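Local coordinates for protein putative adenosine kinase (Schistosoma mansoni, PDB 3VAS) that catalyses the ATP-dependent phosphorylation of adenosine to AMP, as an adenosine kinase of the ribokinase (pfkB) family, at residues D320-G325 / A342-A347; V88-W93 / S354-G359. One frame throughout, in Å; residues are numbered along the deposited sequence.

Contact 1 of 2, residues D320-G325 / A342-A347. With ADN (adenosine), chain C.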
ATOM      1  N   ASP A 320       3.246   0.707  -4.434  1.00 17.07           N
ATOM      2  CA  ASP A 320       3.338  -0.428  -3.524  1.00 19.04           C
ATOM      3  C   ASP A 320       4.709  -1.080  -3.646  1.00 18.40           C
ATOM      4  O   ASP A 320       5.312  -1.474  -2.645  1.00 17.60           O
ATOM      5  CB  ASP A 320       2.257  -1.469  -3.829  1.00 23.20           C
ATOM      6  CG  ASP A 320       0.848  -0.902  -3.754  1.00 28.69           C
ATOM      7  OD1 ASP A 320       0.621   0.079  -3.011  1.00 32.12           O
ATOM      8  OD2 ASP A 320      -0.040  -1.448  -4.446  1.00 28.97           O
ATOM      9  N   ALA A 321       5.184  -1.205  -4.882  1.00 15.64           N
ATOM     10  CA  ALA A 321       6.492  -1.790  -5.155  1.00 19.88           C
ATOM     11  C   ALA A 321       7.592  -0.891  -4.609  1.00 20.51           C
ATOM     12  O   ALA A 321       8.561  -1.367  -4.014  1.00 15.74           O
ATOM     13  CB  ALA A 321       6.679  -1.988  -6.647  1.00 19.14           C
ATOM     14  N   PHE A 322       7.431   0.412  -4.823  1.00 15.40           N
ATOM     15  CA  PHE A 322       8.389   1.390  -4.337  1.00 18.88           C
ATOM     16  C   PHE A 322       8.619   1.203  -2.843  1.00 20.64           C
ATOM     17  O   PHE A 322       9.757   1.151  -2.389  1.00 25.08           O
ATOM     18  CB  PHE A 322       7.910   2.816  -4.624  1.00 18.13           C
ATOM     19  CG  PHE A 322       8.881   3.878  -4.187  1.00 18.36           C
ATOM     20  CD1 PHE A 322       9.835   4.371  -5.071  1.00 16.07           C
ATOM     21  CD2 PHE A 322       8.850   4.378  -2.891  1.00 16.00           C
ATOM     22  CE1 PHE A 322      10.739   5.350  -4.671  1.00 16.47           C
ATOM     23  CE2 PHE A 322       9.751   5.356  -2.485  1.00 20.41           C
ATOM     24  CZ  PHE A 322      10.697   5.840  -3.374  1.00 16.47           C
ATOM     25  N   ALA A 323       7.529   1.103  -2.088  1.00 18.55           N
ATOM     26  CA  ALA A 323       7.619   0.907  -0.648  1.00 17.84           C
ATOM     27  C   ALA A 323       8.347  -0.392  -0.302  1.00 17.50           C
ATOM     28  O   ALA A 323       9.215  -0.405   0.571  1.00 18.40           O
ATOM     29  CB  ALA A 323       6.221   0.937  -0.008  1.00 15.60           C
ATOM     30  N   ALA A 324       7.989  -1.478  -0.986  1.00 15.87           N
ATOM     31  CA  ALA A 324       8.650  -2.769  -0.789  1.00 23.12           C
ATOM     32  C   ALA A 324      10.154  -2.680  -1.039  1.00 22.82           C
ATOM     33  O   ALA A 324      10.960  -3.119  -0.212  1.00 17.48           O
ATOM     34  CB  ALA A 324       8.034  -3.827  -1.695  1.00 16.54           C
ATOM     35  N   GLY A 325      10.518  -2.113  -2.186  1.00 19.39           N
ATOM     36  CA  GLY A 325      11.912  -1.980  -2.570  1.00 17.68           C
ATOM     37  C   GLY A 325      12.700  -1.170  -1.558  1.00 18.56           C
ATOM     38  O   GLY A 325      13.827  -1.529  -1.213  1.00 18.98           O
ATOM     39  N   ALA A 342      16.923   1.176  -4.672  1.00 19.79           N
ATOM     40  CA  ALA A 342      16.281  -0.127  -4.588  1.00 23.36           C
ATOM     41  C   ALA A 342      14.770   0.023  -4.727  1.00 23.42           C
ATOM     42  O   ALA A 342      14.097  -0.848  -5.276  1.00 22.67           O
ATOM     43  CB  ALA A 342      16.633  -0.814  -3.278  1.00 21.68           C
ATOM     44  N   ALA A 343      14.245   1.141  -4.236  1.00 23.32           N
ATOM     45  CA  ALA A 343      12.812   1.407  -4.304  1.00 20.79           C
ATOM     46  C   ALA A 343      12.389   1.699  -5.740  1.00 19.57           C
ATOM     47  O   ALA A 343      11.372   1.187  -6.215  1.00 18.74           O
ATOM     48  CB  ALA A 343      12.443   2.567  -3.383  1.00 16.63           C
ATOM     49  N   VAL A 344      13.183   2.520  -6.428  1.00 19.77           N
ATOM     50  CA  VAL A 344      12.949   2.851  -7.833  1.00 18.90           C
ATOM     51  C   VAL A 344      13.043   1.599  -8.697  1.00 20.31           C
ATOM     52  O   VAL A 344      12.231   1.392  -9.595  1.00 24.57           O
ATOM     53  CB  VAL A 344      13.950   3.920  -8.339  1.00 21.40           C
ATOM     54  CG1 VAL A 344      13.811   4.133  -9.840  1.00 20.82           C
ATOM     55  CG2 VAL A 344      13.745   5.236  -7.589  1.00 18.52           C
ATOM     56  N   LYS A 345      14.029   0.758  -8.406  1.00 21.02           N
ATOM     57  CA  LYS A 345      14.185  -0.513  -9.110  1.00 23.62           C
ATOM     58  C   LYS A 345      12.934  -1.385  -8.965  1.00 24.17           C
ATOM     59  O   LYS A 345      12.418  -1.916  -9.950  1.00 23.29           O
ATOM     60  CB  LYS A 345      15.427  -1.261  -8.609  1.00 24.59           C
ATOM     61  CG  LYS A 345      15.625  -2.641  -9.231  1.00 26.56           C
ATOM     62  CD  LYS A 345      16.867  -3.338  -8.678  1.00 26.73           C
ATOM     63  CE  LYS A 345      17.037  -4.726  -9.279  1.00 31.22           C
ATOM     64  NZ  LYS A 345      18.217  -5.450  -8.719  1.00 33.61           N
ATOM     65  N   ALA A 346      12.443  -1.518  -7.736  1.00 24.97           N
ATOM     66  CA  ALA A 346      11.230  -2.290  -7.477  1.00 24.29           C
ATOM     67  C   ALA A 346      10.062  -1.775  -8.303  1.00 24.86           C
ATOM     68  O   ALA A 346       9.353  -2.551  -8.949  1.00 24.59           O
ATOM     69  CB  ALA A 346      10.887  -2.256  -6.006  1.00 16.96           C
ATOM     70  N   ALA A 347       9.876  -0.458  -8.284  1.00 26.87           N
ATOM     71  CA  ALA A 347       8.767   0.182  -8.987  1.00 22.32           C
ATOM     72  C   ALA A 347       8.896   0.007 -10.493  1.00 23.23           C
ATOM     73  O   ALA A 347       7.912  -0.270 -11.183  1.00 20.63           O
ATOM     74  CB  ALA A 347       8.701   1.653  -8.630  1.00 19.27           C
TER
HETATM   75  O5' ADN C 401      -1.718   0.316  -5.660  1.00 27.17           O
HETATM   76  C5' ADN C 401      -2.553  -0.457  -6.520  1.00 25.47           C
HETATM   77  C4' ADN C 401      -3.305  -1.515  -5.749  1.00 23.30           C
HETATM   78  O4' ADN C 401      -4.194  -0.891  -4.811  1.00 17.99           O
HETATM   79  C3' ADN C 401      -4.179  -2.466  -6.575  1.00 22.74           C
HETATM   80  O3' ADN C 401      -3.567  -3.757  -6.623  1.00 20.24           O
HETATM   81  C2' ADN C 401      -5.500  -2.558  -5.778  1.00 23.49           C
HETATM   82  O2' ADN C 401      -5.945  -3.873  -5.525  1.00 25.17           O
HETATM   83  C1' ADN C 401      -5.173  -1.827  -4.475  1.00 21.13           C
HETATM   84  N9  ADN C 401      -6.311  -1.147  -3.857  1.00 17.71           N
HETATM   85  C8  ADN C 401      -7.210  -0.393  -4.462  1.00 18.02           C
HETATM   86  N7  ADN C 401      -8.177   0.045  -3.441  1.00 19.53           N
HETATM   87  C5  ADN C 401      -7.782  -0.514  -2.189  1.00 15.85           C
HETATM   88  C6  ADN C 401      -8.331  -0.428  -0.913  1.00 14.75           C
HETATM   89  N6  ADN C 401      -9.526   0.343  -0.697  1.00 15.22           N
HETATM   90  N1  ADN C 401      -7.726  -1.095   0.144  1.00 15.86           N
HETATM   91  C2  ADN C 401      -6.587  -1.833  -0.057  1.00 16.76           C
HETATM   92  N3  ADN C 401      -6.042  -1.915  -1.312  1.00 17.32           N
HETATM   93  C4  ADN C 401      -6.671  -1.237  -2.387  1.00 16.30           C
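Phe322 holds CG opposite its backbone N (chi1 -178°), with the ring turned across the CA-CB bond, and this lays one ring face against Ala343. The methyl CB of Ala343 sits 3.5 Å from the centroid of the Phe322 ring and 13° off the normal, a centred CH-pi contact. Further along, Ala346 CB comes 3.6 Å from Gly325 CA. A CB at Gly325 would point into Ala342, Ala343 and Ala346; its absence lets Gly325 CA lie 3.9 Å from Ala343 CA, the nearest CA pair, and the helix axes, roughly antiparallel at 142°, approach to 6.8 Å. Ala321 CB lies alongside, 4.3 Å from Ala346 CB. A CA-H...O contact, Phe322 CA to Ala343 O at 3.5 Å, is almost straight. Asp320 takes no part in the helix pairing: its OD2 accepts a hydrogen bond from O5' of adenosine at 2.7 Å and another from Asn86 ND2. This placement is consistent with Asp320 being the catalytic base, as in other ribokinase-family enzymes, where an aspartate here activates the hydroxyl to be phosphorylated. No hydrogen bond crosses between the helices: they meet through methyls, a ring face and a CA-H...O contact, while the Asp320 carboxylate serves the nucleoside.

Contact 2 of 2, residues V88-W93 / S354-G359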
ATOM      1  N   VAL A  88       4.045  -6.162   1.080  1.00 20.56           N
ATOM      2  CA  VAL A  88       4.613  -7.165   1.972  1.00 20.31           C
ATOM      3  C   VAL A  88       5.094  -8.413   1.233  1.00 20.44           C
ATOM      4  O   VAL A  88       6.158  -8.950   1.536  1.00 22.86           O
ATOM      5  CB  VAL A  88       3.620  -7.533   3.086  1.00 23.08           C
ATOM      6  CG1 VAL A  88       4.088  -8.769   3.853  1.00 23.06           C
ATOM      7  CG2 VAL A  88       3.436  -6.348   4.015  1.00 22.29           C
ATOM      8  N   LYS A  89       4.333  -8.868   0.246  1.00 22.50           N
ATOM      9  CA  LYS A  89       4.750 -10.061  -0.478  1.00 22.42           C
ATOM     10  C   LYS A  89       5.943  -9.780  -1.391  1.00 21.90           C
ATOM     11  O   LYS A  89       6.746 -10.671  -1.658  1.00 23.84           O
ATOM     12  CB  LYS A  89       3.584 -10.711  -1.232  1.00 23.71           C
ATOM     13  CG  LYS A  89       3.101  -9.982  -2.471  1.00 23.90           C
ATOM     14  CD  LYS A  89       1.845 -10.671  -3.019  1.00 25.27           C
ATOM     15  CE  LYS A  89       1.488 -10.168  -4.410  1.00 26.23           C
ATOM     16  NZ  LYS A  89       0.277 -10.851  -4.951  1.00 26.54           N
ATOM     17  N   MET A  90       6.081  -8.542  -1.855  1.00 22.06           N
ATOM     18  CA  MET A  90       7.260  -8.202  -2.647  1.00 20.39           C
ATOM     19  C   MET A  90       8.495  -8.052  -1.757  1.00 21.49           C
ATOM     20  O   MET A  90       9.598  -8.412  -2.168  1.00 23.92           O
ATOM     21  CB  MET A  90       7.054  -6.955  -3.510  1.00 20.02           C
ATOM     22  CG  MET A  90       8.229  -6.691  -4.453  1.00 21.89           C
ATOM     23  SD  MET A  90       7.922  -5.372  -5.646  1.00 22.67           S
ATOM     24  CE  MET A  90       9.339  -5.538  -6.735  1.00 19.54           C
ATOM     25  N   ILE A  91       8.317  -7.533  -0.543  1.00 22.20           N
ATOM     26  CA  ILE A  91       9.416  -7.516   0.424  1.00 23.41           C
ATOM     27  C   ILE A  91       9.919  -8.946   0.616  1.00 26.68           C
ATOM     28  O   ILE A  91      11.121  -9.204   0.617  1.00 24.94           O
ATOM     29  CB  ILE A  91       8.980  -6.963   1.791  1.00 19.82           C
ATOM     30  CG1 ILE A  91       8.604  -5.485   1.686  1.00 19.10           C
ATOM     31  CG2 ILE A  91      10.089  -7.147   2.828  1.00 20.46           C
ATOM     32  CD1 ILE A  91       8.120  -4.888   2.993  1.00 17.83           C
ATOM     33  N   GLN A  92       8.975  -9.872   0.756  1.00 26.98           N
ATOM     34  CA  GLN A  92       9.280 -11.288   0.902  1.00 23.76           C
ATOM     35  C   GLN A  92       9.998 -11.844  -0.332  1.00 25.10           C
ATOM     36  O   GLN A  92      10.969 -12.592  -0.215  1.00 27.83           O
ATOM     37  CB  GLN A  92       7.985 -12.067   1.176  1.00 20.86           C
ATOM     38  CG  GLN A  92       8.147 -13.586   1.177  1.00 25.02           C
ATOM     39  CD  GLN A  92       8.990 -14.085   2.335  1.00 29.51           C
ATOM     40  OE1 GLN A  92       8.713 -13.776   3.497  1.00 31.18           O
ATOM     41  NE2 GLN A  92      10.028 -14.859   2.024  1.00 30.44           N
ATOM     42  N   TRP A  93       9.514 -11.469  -1.509  1.00 21.00           N
ATOM     43  CA  TRP A  93      10.086 -11.910  -2.780  1.00 21.83           C
ATOM     44  C   TRP A  93      11.511 -11.375  -2.967  1.00 25.89           C
ATOM     45  O   TRP A  93      12.420 -12.106  -3.375  1.00 24.12           O
ATOM     46  CB  TRP A  93       9.169 -11.427  -3.902  1.00 27.21           C
ATOM     47  CG  TRP A  93       9.524 -11.827  -5.304  1.00 26.67           C
ATOM     48  CD1 TRP A  93       9.262 -13.024  -5.914  1.00 25.28           C
ATOM     49  CD2 TRP A  93      10.140 -10.998  -6.296  1.00 24.06           C
ATOM     50  NE1 TRP A  93       9.702 -12.995  -7.218  1.00 24.72           N
ATOM     51  CE2 TRP A  93      10.243 -11.761  -7.475  1.00 24.09           C
ATOM     52  CE3 TRP A  93      10.625  -9.686  -6.297  1.00 24.25           C
ATOM     53  CZ2 TRP A  93      10.811 -11.255  -8.643  1.00 28.08           C
ATOM     54  CZ3 TRP A  93      11.188  -9.185  -7.458  1.00 23.96           C
ATOM     55  CH2 TRP A  93      11.277  -9.968  -8.614  1.00 27.93           C
ATOM     56  N   SER A 354       2.277  -6.331 -16.187  1.00 40.19           N
ATOM     57  CA  SER A 354       0.832  -6.133 -16.093  1.00 40.72           C
ATOM     58  C   SER A 354       0.292  -6.516 -14.715  1.00 38.97           C
ATOM     59  O   SER A 354       0.399  -7.671 -14.292  1.00 40.39           O
ATOM     60  CB  SER A 354       0.112  -6.937 -17.179  1.00 45.10           C
ATOM     61  OG  SER A 354       0.662  -6.680 -18.461  1.00 48.97           O
ATOM     62  N   GLY A 355      -0.299  -5.546 -14.024  1.00 35.89           N
ATOM     63  CA  GLY A 355      -0.770  -5.757 -12.663  1.00 35.51           C
ATOM     64  C   GLY A 355       0.393  -5.957 -11.709  1.00 33.08           C
ATOM     65  O   GLY A 355       1.553  -5.819 -12.100  1.00 32.41           O
ATOM     66  N   PHE A 356       0.105  -6.285 -10.455  1.00 31.89           N
ATOM     67  CA  PHE A 356       1.190  -6.558  -9.522  1.00 29.72           C
ATOM     68  C   PHE A 356       1.672  -7.996  -9.691  1.00 30.41           C
ATOM     69  O   PHE A 356       1.377  -8.873  -8.876  1.00 33.06           O
ATOM     70  CB  PHE A 356       0.784  -6.274  -8.078  1.00 27.35           C
ATOM     71  CG  PHE A 356       1.949  -5.961  -7.184  1.00 26.85           C
ATOM     72  CD1 PHE A 356       2.408  -4.658  -7.057  1.00 23.06           C
ATOM     73  CD2 PHE A 356       2.600  -6.972  -6.485  1.00 22.35           C
ATOM     74  CE1 PHE A 356       3.492  -4.362  -6.242  1.00 22.34           C
ATOM     75  CE2 PHE A 356       3.680  -6.686  -5.669  1.00 21.37           C
ATOM     76  CZ  PHE A 356       4.130  -5.377  -5.548  1.00 23.63           C
ATOM     77  N   SER A 357       2.413  -8.225 -10.768  1.00 27.18           N
ATOM     78  CA  SER A 357       2.879  -9.560 -11.117  1.00 27.78           C
ATOM     79  C   SER A 357       4.351  -9.727 -10.755  1.00 27.16           C
ATOM     80  O   SER A 357       5.200  -8.996 -11.258  1.00 32.41           O
ATOM     81  CB  SER A 357       2.680  -9.799 -12.616  1.00 29.25           C
ATOM     82  OG  SER A 357       3.202 -11.056 -13.012  1.00 36.07           O
ATOM     83  N   LEU A 358       4.650 -10.681  -9.878  1.00 26.02           N
ATOM     84  CA  LEU A 358       6.036 -10.997  -9.522  1.00 27.11           C
ATOM     85  C   LEU A 358       6.479 -12.279 -10.222  1.00 26.94           C
ATOM     86  O   LEU A 358       5.991 -13.361  -9.904  1.00 30.39           O
ATOM     87  CB  LEU A 358       6.176 -11.169  -8.006  1.00 25.82           C
ATOM     88  CG  LEU A 358       5.941  -9.941  -7.122  1.00 24.88           C
ATOM     89  CD1 LEU A 358       5.923 -10.335  -5.650  1.00 20.52           C
ATOM     90  CD2 LEU A 358       7.010  -8.894  -7.391  1.00 22.13           C
ATOM     91  N   GLY A 359       7.396 -12.156 -11.175  1.00 27.71           N
ATOM     92  CA  GLY A 359       7.878 -13.305 -11.930  1.00 31.05           C
ATOM     93  C   GLY A 359       8.982 -14.068 -11.218  1.00 30.74           C
ATOM     94  O   GLY A 359       9.086 -14.020  -9.992  1.00 29.20           O
TER
HETATM   95  O   HOH W   1      -0.334 -10.210  -7.502  1.00 25.86           O
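Apolar contacts centre on Leu358: both of its methyls touch Trp93, and CD2 also meets Met90. CD1 of Leu358 lies 3.8 Å from Trp93 CB, at the root of the indole. CD2 is placed over one indole face, 4.0 Å from the centroid of the six-membered ring of Trp93 and 18° off its normal, a CH-pi contact displaced toward the rim. The same methyl reaches Met90 CG at 3.9 Å, so it fills the angle between thioether and indole. Trp93 carries its CG opposite the backbone N, which extends the indole from the helix toward the loop.

Sulfur and ring form the second group. Met90 SD approaches Phe356 CZ at 3.8 Å; it stands 61° off the normal of the Phe356 ring, an oblique Met-aromatic contact, while Met90 CB lies in plane at the ring edge. The two side chains cross nearly at right angles.

Polar links lie at both ends. Trp93 NE1 donates to Gly359 O at 3.0 Å, approaching nearly in line with the carbonyl, yet the bond is bent at the hydrogen (137°), and the oxygen lies somewhat out of the indole plane. At the other end a water accepts from Lys89 NZ at 2.7 Å and donates to Phe356 O; the lysine also forms a salt bridge with Asp119, which should help to keep its ammonium charged. Arg361 hydrogen-bonds to Trp93 O through NE and makes a cation-pi contact with the indole.

Phe356 centres an inverse gamma turn. The contact joins helix 83-95 to the loop after helix 336-351 in the ribokinase-like fold, and the Phe356 side chain lies about 5 Å from the bound adenosine, at the border of the nucleoside site.

Contact 1 and contact 2 have centres 10 Å apart and share one hydrophobic interior, with Met90 as the main joint. Its SD lies 3.7 Å from Ala321 CB and its CE 3.7 Å from Ala346 CB, so this one thioether touches both helices of contact 1. Ile91 CG1 adds packing on Ala324 CA at 3.7 Å. In sequence, 320-325 and 342-347 lie within the span of chain whose ends contact 2 brings together, 88-93 and 354-359. Both contacts border the adenosine site: Asp320 bonds it directly, whereas Phe356 stands nearby and also touches Asp320 and Ala321. Helix 83-95 supplies Ala83 N and Asn86 ND2 to the same nucleoside.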